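PDB 5OYN: D-xylonate dehydratase from Caulobacter crescentus, which catalyses the dehydration of D-xylonate to 2-dehydro-3-deoxy-D-arabinonate, and of D-gluconate with similar efficiency, using a [2Fe-2S] cluster and magnesium. Local coordinates for residues 16-21 against 256-261; 57-62 against 79-84; 154-159 against 251-256; 229-234 against 357-362. All coordinates share one frame; numbering follows the deposited sequence.

Contact 1 (16-21 against 256-261); sequences RRFRSR and DLAYDD
Phe18 and Tyr259 form a T-shaped (edge-to-face) pair. The edge of Phe18 points at one face of Tyr259, with ring planes at 86° and centroids 5.1 Å apart. Phe18 CZ makes the closest approach, 3.7 Å from Tyr259 CE2, and sits over the tyrosine face, offset toward the CD2-CE2 side. The same phenyl edge meets the helix backbone: Phe18 CE1 lies 3.5 Å from Ala258 O, in the plane of the phenyl ring. Over one face of Phe18 lies CB of Arg16.

The Arg16 guanidinium is also used on both a face and an edge. Asp261 CB covers one face near its rim, 3.6 Å from Arg16 NH2. At the edge, two nitrogens grip one carbonyl oxygen side-on. Arg16 NE donates to Tyr259 O at 3.1 Å, and Arg16 NH2 donates to Tyr259 O at 3.0 Å. The NH2 bond runs nearly in line with the carbonyl, while NE comes in at a slant. A bend at chi3 (-58°) turns the end of the arginine toward this oxygen.

The Asp261 carboxylate stacks on the guanidinium, planes 29° apart. Arg16 NH1 and Asp261 OD2 are a long 3.8 Å apart and no N-H points at the oxygen, so only charge acts here. Asp261 OD1 has a salt bridge to Lys263.

Tyr259 O lies near the C-terminal end of helix 241-259, where carbonyls tend to lack helical partners. A cation there probably interacts favourably with the helix dipole. Arg16 thus joins the N-terminal segment to the helix end by directed bonds, and Phe18 adds an edge-to-face contact beside it.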
loop_
_atom_site.group_PDB
_atom_site.type_symbol
_atom_site.label_atom_id
_atom_site.label_comp_id
_atom_site.label_asym_id
_atom_site.label_seq_id
_atom_site.Cartn_x
_atom_site.Cartn_y
_atom_site.Cartn_z
ATOM N N ARG A 16 7.280 -6.904 -32.229
ATOM C CA ARG A 16 5.939 -6.826 -32.790
ATOM C C ARG A 16 5.405 -5.416 -32.556
ATOM O O ARG A 16 5.796 -4.740 -31.600
ATOM C CB ARG A 16 5.029 -7.902 -32.168
ATOM C CG ARG A 16 3.567 -7.831 -32.582
ATOM C CD ARG A 16 2.687 -8.858 -31.821
ATOM N NE ARG A 16 3.126 -10.248 -31.985
ATOM C CZ ARG A 16 2.773 -11.030 -33.009
ATOM N NH1 ARG A 16 1.978 -10.551 -33.962
ATOM N NH2 ARG A 16 3.216 -12.288 -33.087
ATOM N N ARG A 17 4.546 -4.955 -33.456
ATOM C CA ARG A 17 3.895 -3.663 -33.265
ATOM C C ARG A 17 2.575 -3.948 -32.562
ATOM O O ARG A 17 1.596 -4.373 -33.187
ATOM C CB ARG A 17 3.696 -2.919 -34.583
ATOM C CG ARG A 17 2.576 -1.865 -34.528
ATOM C CD ARG A 17 2.750 -0.754 -35.541
ATOM N NE ARG A 17 3.744 0.214 -35.094
ATOM C CZ ARG A 17 3.510 1.520 -35.002
ATOM N NH1 ARG A 17 2.315 2.004 -35.329
ATOM N NH2 ARG A 17 4.468 2.344 -34.588
ATOM N N PHE A 18 2.565 -3.738 -31.248
ATOM C CA PHE A 18 1.376 -3.964 -30.452
ATOM C C PHE A 18 0.370 -2.832 -30.662
ATOM O O PHE A 18 0.727 -1.719 -31.050
ATOM C CB PHE A 18 1.766 -4.080 -28.990
ATOM C CG PHE A 18 2.723 -5.199 -28.701
ATOM C CD1 PHE A 18 2.270 -6.501 -28.585
ATOM C CD2 PHE A 18 4.070 -4.945 -28.507
ATOM C CE1 PHE A 18 3.145 -7.535 -28.297
ATOM C CE2 PHE A 18 4.952 -5.975 -28.219
ATOM C CZ PHE A 18 4.487 -7.276 -28.122
ATOM N N ARG A 19 -0.908 -3.122 -30.409
ATOM C CA ARG A 19 -1.918 -2.079 -30.583
ATOM C C ARG A 19 -1.641 -0.872 -29.697
ATOM O O ARG A 19 -2.080 0.243 -30.010
ATOM C CB ARG A 19 -3.308 -2.625 -30.287
ATOM C CG ARG A 19 -3.288 -3.666 -29.223
ATOM C CD ARG A 19 -4.622 -4.335 -29.115
ATOM N NE ARG A 19 -5.571 -3.570 -28.317
ATOM C CZ ARG A 19 -6.617 -2.938 -28.826
ATOM N NH1 ARG A 19 -6.824 -2.968 -30.141
ATOM N NH2 ARG A 19 -7.451 -2.280 -28.027
ATOM N N SER A 20 -0.941 -1.074 -28.575
ATOM C CA SER A 20 -0.508 0.059 -27.766
ATOM C C SER A 20 0.210 1.090 -28.626
ATOM O O SER A 20 -0.040 2.293 -28.499
ATOM C CB SER A 20 0.390 -0.415 -26.620
ATOM O OG SER A 20 1.278 -1.448 -27.016
ATOM N N ARG A 21 1.072 0.630 -29.543
ATOM C CA ARG A 21 1.826 1.541 -30.398
ATOM C C ARG A 21 0.931 2.469 -31.204
ATOM O O ARG A 21 1.391 3.527 -31.630
ATOM C CB ARG A 21 2.740 0.762 -31.341
ATOM C CG ARG A 21 3.760 -0.132 -30.630
ATOM C CD ARG A 21 4.764 0.694 -29.815
ATOM N NE ARG A 21 4.672 0.438 -28.370
ATOM C CZ ARG A 21 5.380 1.084 -27.441
ATOM N NH1 ARG A 21 6.248 2.022 -27.806
ATOM N NH2 ARG A 21 5.241 0.780 -26.151
ATOM N N ASP A 256 4.899 -13.416 -22.591
ATOM C CA ASP A 256 5.100 -14.458 -23.595
ATOM C C ASP A 256 3.869 -14.602 -24.488
ATOM O O ASP A 256 3.969 -14.558 -25.718
ATOM C CB ASP A 256 5.405 -15.788 -22.908
ATOM C CG ASP A 256 6.832 -15.890 -22.414
ATOM O OD1 ASP A 256 7.718 -15.200 -22.972
ATOM O OD2 ASP A 256 7.059 -16.686 -21.471
ATOM N N LEU A 257 2.692 -14.757 -23.879
ATOM C CA LEU A 257 1.462 -14.852 -24.650
ATOM C C LEU A 257 1.229 -13.613 -25.500
ATOM O O LEU A 257 0.552 -13.687 -26.530
ATOM C CB LEU A 257 0.266 -15.064 -23.725
ATOM C CG LEU A 257 0.127 -16.330 -22.890
ATOM C CD1 LEU A 257 -1.226 -16.273 -22.209
ATOM C CD2 LEU A 257 0.229 -17.567 -23.764
ATOM N N ALA A 258 1.745 -12.462 -25.080
ATOM C CA ALA A 258 1.576 -11.266 -25.897
ATOM C C ALA A 258 2.480 -11.306 -27.120
ATOM O O ALA A 258 2.070 -10.885 -28.207
ATOM C CB ALA A 258 1.854 -10.009 -25.072
ATOM N N TYR A 259 3.700 -11.822 -26.969
ATOM C CA TYR A 259 4.622 -11.859 -28.095
ATOM C C TYR A 259 4.236 -12.949 -29.087
ATOM O O TYR A 259 4.142 -12.693 -30.295
ATOM C CB TYR A 259 6.055 -12.041 -27.593
ATOM C CG TYR A 259 6.715 -10.713 -27.239
ATOM C CD1 TYR A 259 6.738 -10.251 -25.931
ATOM C CD2 TYR A 259 7.290 -9.908 -28.217
ATOM C CE1 TYR A 259 7.332 -9.044 -25.601
ATOM C CE2 TYR A 259 7.887 -8.693 -27.890
ATOM C CZ TYR A 259 7.904 -8.269 -26.579
ATOM O OH TYR A 259 8.488 -7.069 -26.227
ATOM N N ASP A 260 3.974 -14.163 -28.595
ATOM C CA ASP A 260 3.542 -15.257 -29.456
ATOM C C ASP A 260 2.114 -15.098 -29.942
ATOM O O ASP A 260 1.673 -15.912 -30.750
ATOM C CB ASP A 260 3.681 -16.594 -28.732
ATOM C CG ASP A 260 5.070 -16.799 -28.179
ATOM O OD1 ASP A 260 5.985 -16.055 -28.613
ATOM O OD2 ASP A 260 5.249 -17.676 -27.305
ATOM N N ASP A 261 1.382 -14.100 -29.457
ATOM C CA ASP A 261 0.075 -13.747 -30.006
ATOM C C ASP A 261 -0.968 -14.851 -29.773
ATOM O O ASP A 261 -1.830 -15.093 -30.619
ATOM C CB ASP A 261 0.199 -13.407 -31.492
ATOM C CG ASP A 261 -0.859 -12.432 -31.963
ATOM O OD1 ASP A 261 -1.389 -11.668 -31.126
ATOM O OD2 ASP A 261 -1.165 -12.441 -33.177
#

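Contact 2 (57-62 against 79-84); sequences IGIAQT and RVRDGI
Ile57 opens the contact from strand 56-61 by packing on Ile84 of helix 73-87. The two side chains lie alongside, pointing opposite ways. Ile57 CG2 meets Ile84 CD1 at 3.5 Å. Ile57 CG1 lies 3.7 Å from Ile84 CG2. In Ile57, CG2 is anti to the backbone N and CG1 stands beside it (chi1 -47°), which spreads the two branches over the isoleucine of the helix. Ile57 also touches Ile254 and Val255 of helix 241-259, so it sits at the join of two helices.

Two residues on, the chain again turns a side chain to the helix. Ile59 is extended at chi2 (175°), and its CD1 does most of the work. It meets Val80 tip to tip, with Ile59 CD1 3.6 Å from Val80 CG1. The same methyl passes Ile84 CD1 at 3.8 Å. It also comes within 4.1 Å of Arg81 CG, the aliphatic part of that arginine. The charged end of Arg81 goes elsewhere, to a salt bridge with Asp82 of the second subunit. Arg79 pairs with Glu49, and Asp82 with Arg81 and Arg85, all three partners on that second subunit. The helix thus turns apolar side chains to the sheet and charged ones to the subunit interface.

The contact is wholly apolar and buried. The strand and helix segments run nearly antiparallel, at 169°, with their axes 10.4 Å apart at closest approach. This is the strand-helix half of the beta-alpha-beta unit strand 56-61, helix 73-87, strand 90-95, whose two strands lie parallel and adjacent in the four-stranded sheet.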
loop_
_atom_site.group_PDB
_atom_site.type_symbol
_atom_site.label_atom_id
_atom_site.label_comp_id
_atom_site.label_asym_id
_atom_site.label_seq_id
_atom_site.Cartn_x
_atom_site.Cartn_y
_atom_site.Cartn_z
ATOM N N ILE A 57 0.656 -4.528 -20.422
ATOM C CA ILE A 57 -0.095 -5.638 -19.846
ATOM C C ILE A 57 -1.130 -5.076 -18.877
ATOM O O ILE A 57 -0.783 -4.567 -17.813
ATOM C CB ILE A 57 0.824 -6.643 -19.141
ATOM C CG1 ILE A 57 2.025 -6.983 -20.028
ATOM C CG2 ILE A 57 0.023 -7.894 -18.777
ATOM C CD1 ILE A 57 1.691 -7.951 -21.142
ATOM N N GLY A 58 -2.407 -5.166 -19.226
ATOM C CA GLY A 58 -3.439 -4.851 -18.264
ATOM C C GLY A 58 -3.529 -5.915 -17.187
ATOM O O GLY A 58 -3.236 -7.092 -17.411
ATOM N N ILE A 59 -3.906 -5.484 -15.985
ATOM C CA ILE A 59 -4.245 -6.380 -14.881
ATOM C C ILE A 59 -5.642 -5.969 -14.429
ATOM O O ILE A 59 -5.829 -4.860 -13.913
ATOM C CB ILE A 59 -3.226 -6.309 -13.723
ATOM C CG1 ILE A 59 -1.808 -6.558 -14.231
ATOM C CG2 ILE A 59 -3.508 -7.358 -12.657
ATOM C CD1 ILE A 59 -0.755 -6.385 -13.162
ATOM N N ALA A 60 -6.631 -6.831 -14.653
ATOM C CA ALA A 60 -8.009 -6.487 -14.295
ATOM C C ALA A 60 -8.226 -6.864 -12.835
ATOM O O ALA A 60 -8.455 -8.034 -12.504
ATOM C CB ALA A 60 -9.012 -7.159 -15.219
ATOM N N GLN A 61 -8.132 -5.855 -11.963
ATOM C CA GLN A 61 -8.214 -6.033 -10.519
ATOM C C GLN A 61 -9.654 -6.236 -10.084
ATOM O O GLN A 61 -10.528 -5.420 -10.391
ATOM C CB GLN A 61 -7.636 -4.815 -9.808
ATOM C CG GLN A 61 -7.731 -4.901 -8.303
ATOM C CD GLN A 61 -6.945 -6.071 -7.749
ATOM O OE1 GLN A 61 -7.459 -7.184 -7.665
ATOM N NE2 GLN A 61 -5.684 -5.829 -7.385
ATOM N N THR A 62 -9.899 -7.305 -9.339
ATOM C CA THR A 62 -11.236 -7.563 -8.836
ATOM C C THR A 62 -11.344 -7.450 -7.327
ATOM O O THR A 62 -12.465 -7.392 -6.806
ATOM C CB THR A 62 -11.713 -8.950 -9.281
ATOM O OG1 THR A 62 -10.776 -9.949 -8.847
ATOM C CG2 THR A 62 -11.881 -8.980 -10.811
ATOM N N ARG A 79 2.981 -9.130 -7.049
ATOM C CA ARG A 79 3.700 -10.253 -7.637
ATOM C C ARG A 79 3.480 -10.305 -9.143
ATOM O O ARG A 79 4.406 -10.593 -9.910
ATOM C CB ARG A 79 3.242 -11.562 -6.986
ATOM C CG ARG A 79 3.802 -11.834 -5.598
ATOM C CD ARG A 79 5.232 -11.380 -5.520
ATOM N NE ARG A 79 6.134 -12.444 -5.907
ATOM C CZ ARG A 79 7.349 -12.241 -6.405
ATOM N NH1 ARG A 79 7.815 -11.000 -6.566
ATOM N NH2 ARG A 79 8.104 -13.283 -6.735
ATOM N N VAL A 80 2.254 -10.034 -9.586
ATOM C CA VAL A 80 1.978 -10.016 -11.017
ATOM C C VAL A 80 2.800 -8.941 -11.702
ATOM O O VAL A 80 3.363 -9.171 -12.779
ATOM C CB VAL A 80 0.481 -9.802 -11.274
ATOM C CG1 VAL A 80 0.209 -9.812 -12.763
ATOM C CG2 VAL A 80 -0.300 -10.847 -10.570
ATOM N N ARG A 81 2.846 -7.740 -11.110
ATOM C CA ARG A 81 3.662 -6.650 -11.653
ATOM C C ARG A 81 5.117 -7.073 -11.769
ATOM O O ARG A 81 5.780 -6.790 -12.774
ATOM C CB ARG A 81 3.542 -5.397 -10.770
ATOM C CG ARG A 81 2.253 -4.623 -10.986
ATOM C CD ARG A 81 2.223 -3.271 -10.278
ATOM N NE ARG A 81 2.864 -2.231 -11.085
ATOM C CZ ARG A 81 4.136 -1.836 -10.935
ATOM N NH1 ARG A 81 4.919 -2.382 -10.000
ATOM N NH2 ARG A 81 4.631 -0.879 -11.713
ATOM N N ASP A 82 5.621 -7.779 -10.761
ATOM C CA ASP A 82 7.014 -8.188 -10.794
ATOM C C ASP A 82 7.248 -9.199 -11.905
ATOM O O ASP A 82 8.269 -9.139 -12.597
ATOM C CB ASP A 82 7.431 -8.740 -9.424
ATOM C CG ASP A 82 7.704 -7.628 -8.393
ATOM O OD1 ASP A 82 7.552 -6.415 -8.712
ATOM O OD2 ASP A 82 8.078 -7.971 -7.253
ATOM N N GLY A 83 6.299 -10.118 -12.113
ATOM C CA GLY A 83 6.437 -11.071 -13.201
ATOM C C GLY A 83 6.495 -10.383 -14.550
ATOM O O GLY A 83 7.411 -10.615 -15.341
ATOM N N ILE A 84 5.519 -9.509 -14.816
ATOM C CA ILE A 84 5.470 -8.747 -16.059
ATOM C C ILE A 84 6.771 -7.997 -16.309
ATOM O O ILE A 84 7.276 -7.960 -17.438
ATOM C CB ILE A 84 4.280 -7.780 -16.022
ATOM C CG1 ILE A 84 2.966 -8.553 -15.960
ATOM C CG2 ILE A 84 4.362 -6.784 -17.176
ATOM C CD1 ILE A 84 1.761 -7.655 -15.698
#

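Contact 3 (154-159 against 251-256); sequences PAIVLS and GQRIVD
Ile156 and Ile254 mark the closest backbone approach, CA to CA 6.5 Å, where strand 155-159 and helix segment 251-256 run nearly antiparallel at 167° with axes 8.5 Å apart. The CG2 branch of Ile156 does the touching, 3.6 Å from Ile254 CD1. It also lies 3.7 Å from Ile254 CB, so the methyl rests against the CB-CG1-CD1 branch of Ile254. Ile254 starts out to the side of the strand. A bend at chi2 (42°) brings its CD1 back over the strand, where it lies 3.8 Å from Pro154 O.

The other branch of Ile156 is fully extended and ends across the stem of Arg253. Ile156 CD1 comes 3.9 Å from Arg253 CG, so the arginine offers only its aliphatic stem to the strand. Its head is held beyond the contact: NE donates to the carbonyl of Val358. Within the helix, Arg253 NH1 and Asp256 OD2 form a weak, long bond of 3.4 Å, part of a salt bridge. Asp256 has a further salt bridge to Arg13.

Val358 and Thr250 also touch Ile156. Ile254 packs in addition on Ala130 and Val132 of the neighbouring strand, and on Ile84 of helix 73-87.

Strand 155-159 is the outermost of the four strands counted in this chain on its side of the sheet. Helices 73-87 and 241-259 pack side by side on one face of this parallel sheet, whose order is 90-95, 56-61, 130-135, 155-159. This is the helix-on-sheet packing of an alpha/beta domain.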
loop_
_atom_site.group_PDB
_atom_site.type_symbol
_atom_site.label_atom_id
_atom_site.label_comp_id
_atom_site.label_asym_id
_atom_site.label_seq_id
_atom_site.Cartn_x
_atom_site.Cartn_y
_atom_site.Cartn_z
ATOM N N PRO A 154 -4.423 -11.489 -26.090
ATOM C CA PRO A 154 -3.903 -12.578 -25.247
ATOM C C PRO A 154 -4.219 -12.344 -23.773
ATOM O O PRO A 154 -4.004 -11.256 -23.235
ATOM C CB PRO A 154 -2.396 -12.558 -25.521
ATOM C CG PRO A 154 -2.233 -11.809 -26.805
ATOM C CD PRO A 154 -3.371 -10.857 -26.904
ATOM N N ALA A 155 -4.767 -13.379 -23.133
ATOM C CA ALA A 155 -5.300 -13.306 -21.781
ATOM C C ALA A 155 -4.793 -14.484 -20.967
ATOM O O ALA A 155 -4.318 -15.480 -21.511
ATOM C CB ALA A 155 -6.827 -13.311 -21.786
ATOM N N ILE A 156 -4.903 -14.365 -19.646
ATOM C CA ILE A 156 -4.543 -15.460 -18.749
ATOM C C ILE A 156 -5.238 -15.203 -17.422
ATOM O O ILE A 156 -5.348 -14.055 -16.977
ATOM C CB ILE A 156 -3.004 -15.582 -18.618
ATOM C CG1 ILE A 156 -2.588 -16.887 -17.963
ATOM C CG2 ILE A 156 -2.388 -14.365 -17.906
ATOM C CD1 ILE A 156 -1.056 -16.985 -17.826
ATOM N N VAL A 157 -5.767 -16.274 -16.817
ATOM C CA VAL A 157 -6.498 -16.145 -15.561
ATOM C C VAL A 157 -5.538 -16.367 -14.407
ATOM O O VAL A 157 -4.693 -17.272 -14.445
ATOM C CB VAL A 157 -7.673 -17.133 -15.485
ATOM C CG1 VAL A 157 -8.112 -17.322 -14.032
ATOM C CG2 VAL A 157 -8.843 -16.656 -16.344
ATOM N N LEU A 158 -5.658 -15.522 -13.383
ATOM C CA LEU A 158 -4.991 -15.732 -12.106
ATOM C C LEU A 158 -6.066 -15.879 -11.047
ATOM O O LEU A 158 -6.863 -14.959 -10.841
ATOM C CB LEU A 158 -4.041 -14.583 -11.761
ATOM C CG LEU A 158 -3.339 -14.757 -10.406
ATOM C CD1 LEU A 158 -2.519 -16.054 -10.345
ATOM C CD2 LEU A 158 -2.473 -13.575 -10.136
ATOM N N SER A 159 -6.092 -17.029 -10.388
ATOM C CA SER A 159 -7.092 -17.305 -9.365
ATOM C C SER A 159 -6.622 -16.758 -8.025
ATOM O O SER A 159 -5.429 -16.785 -7.721
ATOM C CB SER A 159 -7.347 -18.808 -9.237
ATOM O OG SER A 159 -7.652 -19.391 -10.491
ATOM N N GLY A 251 2.558 -13.532 -14.238
ATOM C CA GLY A 251 2.973 -12.261 -14.813
ATOM C C GLY A 251 4.055 -12.430 -15.860
ATOM O O GLY A 251 4.038 -11.766 -16.900
ATOM N N GLN A 252 5.011 -13.321 -15.598
ATOM C CA GLN A 252 5.982 -13.713 -16.618
ATOM C C GLN A 252 5.296 -14.270 -17.859
ATOM O O GLN A 252 5.610 -13.878 -18.992
ATOM C CB GLN A 252 6.935 -14.751 -16.039
ATOM C CG GLN A 252 8.229 -14.171 -15.597
ATOM C CD GLN A 252 9.058 -15.183 -14.876
ATOM O OE1 GLN A 252 8.544 -16.201 -14.418
ATOM N NE2 GLN A 252 10.356 -14.922 -14.776
ATOM N N ARG A 253 4.349 -15.185 -17.666
ATOM C CA ARG A 253 3.787 -15.892 -18.808
ATOM C C ARG A 253 2.970 -14.974 -19.707
ATOM O O ARG A 253 2.868 -15.226 -20.910
ATOM C CB ARG A 253 2.933 -17.055 -18.325
ATOM C CG ARG A 253 2.394 -17.914 -19.433
ATOM C CD ARG A 253 3.519 -18.362 -20.350
ATOM N NE ARG A 253 3.003 -19.044 -21.529
ATOM C CZ ARG A 253 3.754 -19.472 -22.537
ATOM N NH1 ARG A 253 5.066 -19.286 -22.515
ATOM N NH2 ARG A 253 3.186 -20.085 -23.569
ATOM N N ILE A 254 2.371 -13.917 -19.161
ATOM C CA ILE A 254 1.421 -13.163 -19.975
ATOM C C ILE A 254 2.153 -12.333 -21.012
ATOM O O ILE A 254 1.590 -12.021 -22.063
ATOM C CB ILE A 254 0.491 -12.296 -19.101
ATOM C CG1 ILE A 254 -0.674 -11.714 -19.919
ATOM C CG2 ILE A 254 1.263 -11.161 -18.432
ATOM C CD1 ILE A 254 -1.323 -12.655 -20.903
ATOM N N VAL A 255 3.410 -11.965 -20.762
ATOM C CA VAL A 255 4.118 -11.230 -21.802
ATOM C C VAL A 255 4.504 -12.181 -22.934
ATOM O O VAL A 255 4.409 -11.827 -24.119
ATOM C CB VAL A 255 5.329 -10.458 -21.230
ATOM C CG1 VAL A 255 4.929 -9.641 -20.020
ATOM C CG2 VAL A 255 6.449 -11.380 -20.884
ATOM N N ASP A 256 4.899 -13.416 -22.591
ATOM C CA ASP A 256 5.100 -14.458 -23.595
ATOM C C ASP A 256 3.869 -14.602 -24.488
ATOM O O ASP A 256 3.969 -14.558 -25.718
ATOM C CB ASP A 256 5.405 -15.788 -22.908
ATOM C CG ASP A 256 6.832 -15.890 -22.414
ATOM O OD1 ASP A 256 7.718 -15.200 -22.972
ATOM O OD2 ASP A 256 7.059 -16.686 -21.471
#

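Contact 4 (229-234 against 357-362); sequences SLTGCA and TVTGKT
Thr359 reaches segment 229-234 with its methyl group. From CB the side chain splits in two. CG2 goes to the other segment: it lies 3.8 Å from Thr231 OG1 and 4.1 Å from Leu230 CD2. Thr231 comes in at a slant. The other branch, OG1, stays with its own loop. It stands between the backbone N and carbonyl carbon (chi1 73°), facing the chain ahead. There Thr359 OG1 accepts from Lys361 N at 3.2 Å with a fairly straight N-H angle of 161°, an ST turn.

Val358 makes the second touch, with a methyl against backbone. Its CG2 lies 3.6 Å from Ser229 N and 3.7 Å from Ser229 C. Leu230 also packs on helix 241-259.

Both segments are shaped by turns. Leu230 to Cys233 is a type II turn, and Thr357 to Gly360 is a type I turn. Thr357 OG1 accepts from Thr359 N at 3.2 Å, a second ST turn. It also donates to Lys361 O at 3.2 Å, from 55° above the carbonyl plane. Lys361 O takes the Thr357 backbone N-H as well, so two donors grip it. Asn366 bonds both threonine hydroxyls, ND2 to Thr357 OG1 and OD1 to Thr359 OG1.

Hydroxyls and backbone groups thus fix the shape of the 357-362 loop from within, with help from Asn366. What meets residues 229-234 is mainly methyl groups, so between the two six-residue segments the touch is van der Waals. Just beyond them the loops are also joined by a backbone hydrogen bond, from Val358 to Gly227, two residues before Ser229.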
loop_
_atom_site.group_PDB
_atom_site.type_symbol
_atom_site.label_atom_id
_atom_site.label_comp_id
_atom_site.label_asym_id
_atom_site.label_seq_id
_atom_site.Cartn_x
_atom_site.Cartn_y
_atom_site.Cartn_z
ATOM N N SER A 229 -5.258 -20.886 -17.499
ATOM C CA SER A 229 -4.378 -20.512 -16.406
ATOM C C SER A 229 -3.284 -21.558 -16.294
ATOM O O SER A 229 -3.391 -22.646 -16.865
ATOM C CB SER A 229 -5.139 -20.394 -15.087
ATOM O OG SER A 229 -5.592 -21.661 -14.687
ATOM N N LEU A 230 -2.218 -21.214 -15.570
ATOM C CA LEU A 230 -1.082 -22.117 -15.451
ATOM C C LEU A 230 -1.464 -23.356 -14.652
ATOM O O LEU A 230 -2.424 -23.366 -13.880
ATOM C CB LEU A 230 0.107 -21.416 -14.796
ATOM C CG LEU A 230 0.730 -20.233 -15.556
ATOM C CD1 LEU A 230 1.915 -19.687 -14.799
ATOM C CD2 LEU A 230 1.131 -20.604 -16.999
ATOM N N THR A 231 -0.712 -24.426 -14.861
ATOM C CA THR A 231 -1.053 -25.685 -14.216
ATOM C C THR A 231 -0.918 -25.530 -12.710
ATOM O O THR A 231 0.096 -25.024 -12.215
ATOM C CB THR A 231 -0.153 -26.819 -14.722
ATOM O OG1 THR A 231 -0.079 -26.783 -16.150
ATOM C CG2 THR A 231 -0.702 -28.147 -14.310
ATOM N N GLY A 232 -1.949 -25.961 -11.986
ATOM C CA GLY A 232 -1.969 -25.902 -10.544
ATOM C C GLY A 232 -2.516 -24.616 -9.977
ATOM O O GLY A 232 -2.613 -24.493 -8.754
ATOM N N CYS A 233 -2.911 -23.674 -10.833
ATOM C CA CYS A 233 -3.323 -22.353 -10.382
ATOM C C CYS A 233 -4.623 -22.385 -9.574
ATOM O O CYS A 233 -4.754 -21.673 -8.571
ATOM C CB CYS A 233 -3.476 -21.443 -11.593
ATOM S SG CYS A 233 -3.793 -19.731 -11.210
ATOM N N ALA A 234 -5.600 -23.180 -9.997
ATOM C CA ALA A 234 -6.952 -23.033 -9.466
ATOM C C ALA A 234 -7.006 -23.240 -7.957
ATOM O O ALA A 234 -7.655 -22.468 -7.240
ATOM C CB ALA A 234 -7.898 -24.011 -10.165
ATOM N N THR A 357 -2.731 -24.880 -24.456
ATOM C CA THR A 357 -2.990 -24.175 -23.199
ATOM C C THR A 357 -2.067 -22.965 -23.075
ATOM O O THR A 357 -1.039 -22.876 -23.753
ATOM C CB THR A 357 -2.798 -25.103 -21.974
ATOM O OG1 THR A 357 -1.404 -25.238 -21.660
ATOM C CG2 THR A 357 -3.387 -26.490 -22.240
ATOM N N VAL A 358 -2.416 -22.028 -22.186
ATOM C CA VAL A 358 -1.567 -20.849 -22.007
ATOM C C VAL A 358 -0.181 -21.197 -21.490
ATOM O O VAL A 358 0.699 -20.344 -21.511
ATOM C CB VAL A 358 -2.193 -19.802 -21.064
ATOM C CG1 VAL A 358 -3.424 -19.172 -21.694
ATOM C CG2 VAL A 358 -2.497 -20.417 -19.701
ATOM N N THR A 359 0.048 -22.429 -21.031
ATOM C CA THR A 359 1.416 -22.814 -20.713
ATOM C C THR A 359 2.291 -22.941 -21.950
ATOM O O THR A 359 3.516 -23.027 -21.810
ATOM C CB THR A 359 1.448 -24.145 -19.962
ATOM O OG1 THR A 359 1.139 -25.202 -20.877
ATOM C CG2 THR A 359 0.434 -24.161 -18.840
ATOM N N GLY A 360 1.703 -22.965 -23.148
ATOM C CA GLY A 360 2.458 -23.202 -24.364
ATOM C C GLY A 360 2.733 -24.660 -24.663
ATOM O O GLY A 360 3.391 -24.962 -25.667
ATOM N N LYS A 361 2.281 -25.560 -23.807
ATOM C CA LYS A 361 2.283 -26.990 -24.022
ATOM C C LYS A 361 0.843 -27.428 -24.233
ATOM O O LYS A 361 -0.074 -26.607 -24.287
ATOM C CB LYS A 361 2.935 -27.710 -22.836
ATOM C CG LYS A 361 4.354 -27.225 -22.535
ATOM C CD LYS A 361 5.388 -27.980 -23.382
ATOM C CE LYS A 361 6.596 -27.120 -23.766
ATOM N NZ LYS A 361 7.744 -27.970 -24.213
ATOM N N THR A 362 0.639 -28.729 -24.377
ATOM C CA THR A 362 -0.707 -29.260 -24.539
ATOM C C THR A 362 -1.207 -29.771 -23.197
ATOM O O THR A 362 -0.416 -30.069 -22.297
ATOM C CB THR A 362 -0.754 -30.379 -25.592
ATOM O OG1 THR A 362 0.125 -31.450 -25.218
ATOM C CG2 THR A 362 -0.326 -29.847 -26.940
#

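Helix 241-259 ties contacts 1 and 3 together. They share Asp256, and their centres are 13 Å apart. Contacts 2 and 3 lie closer, centres 8 Å apart, on one face of the same parallel sheet; Ile57 CG2 meets Ile254 CG2 at 3.5 Å. Contact 4 adjoins contact 3, centres 10 Å apart, joined by a probable hydrogen bond of 2.6 Å from Arg253 NE to Val358 O. Leu257 of contact 1 touches Ala155 and Ile156 of contact 3 and Val358 of contact 4. All four lie away from the cluster and magnesium sites. The sheet still leads there: Cys69 follows strand 56-61, Glu101 follows strand 90-95, and Cys137 and Asp138 follow strand 130-135.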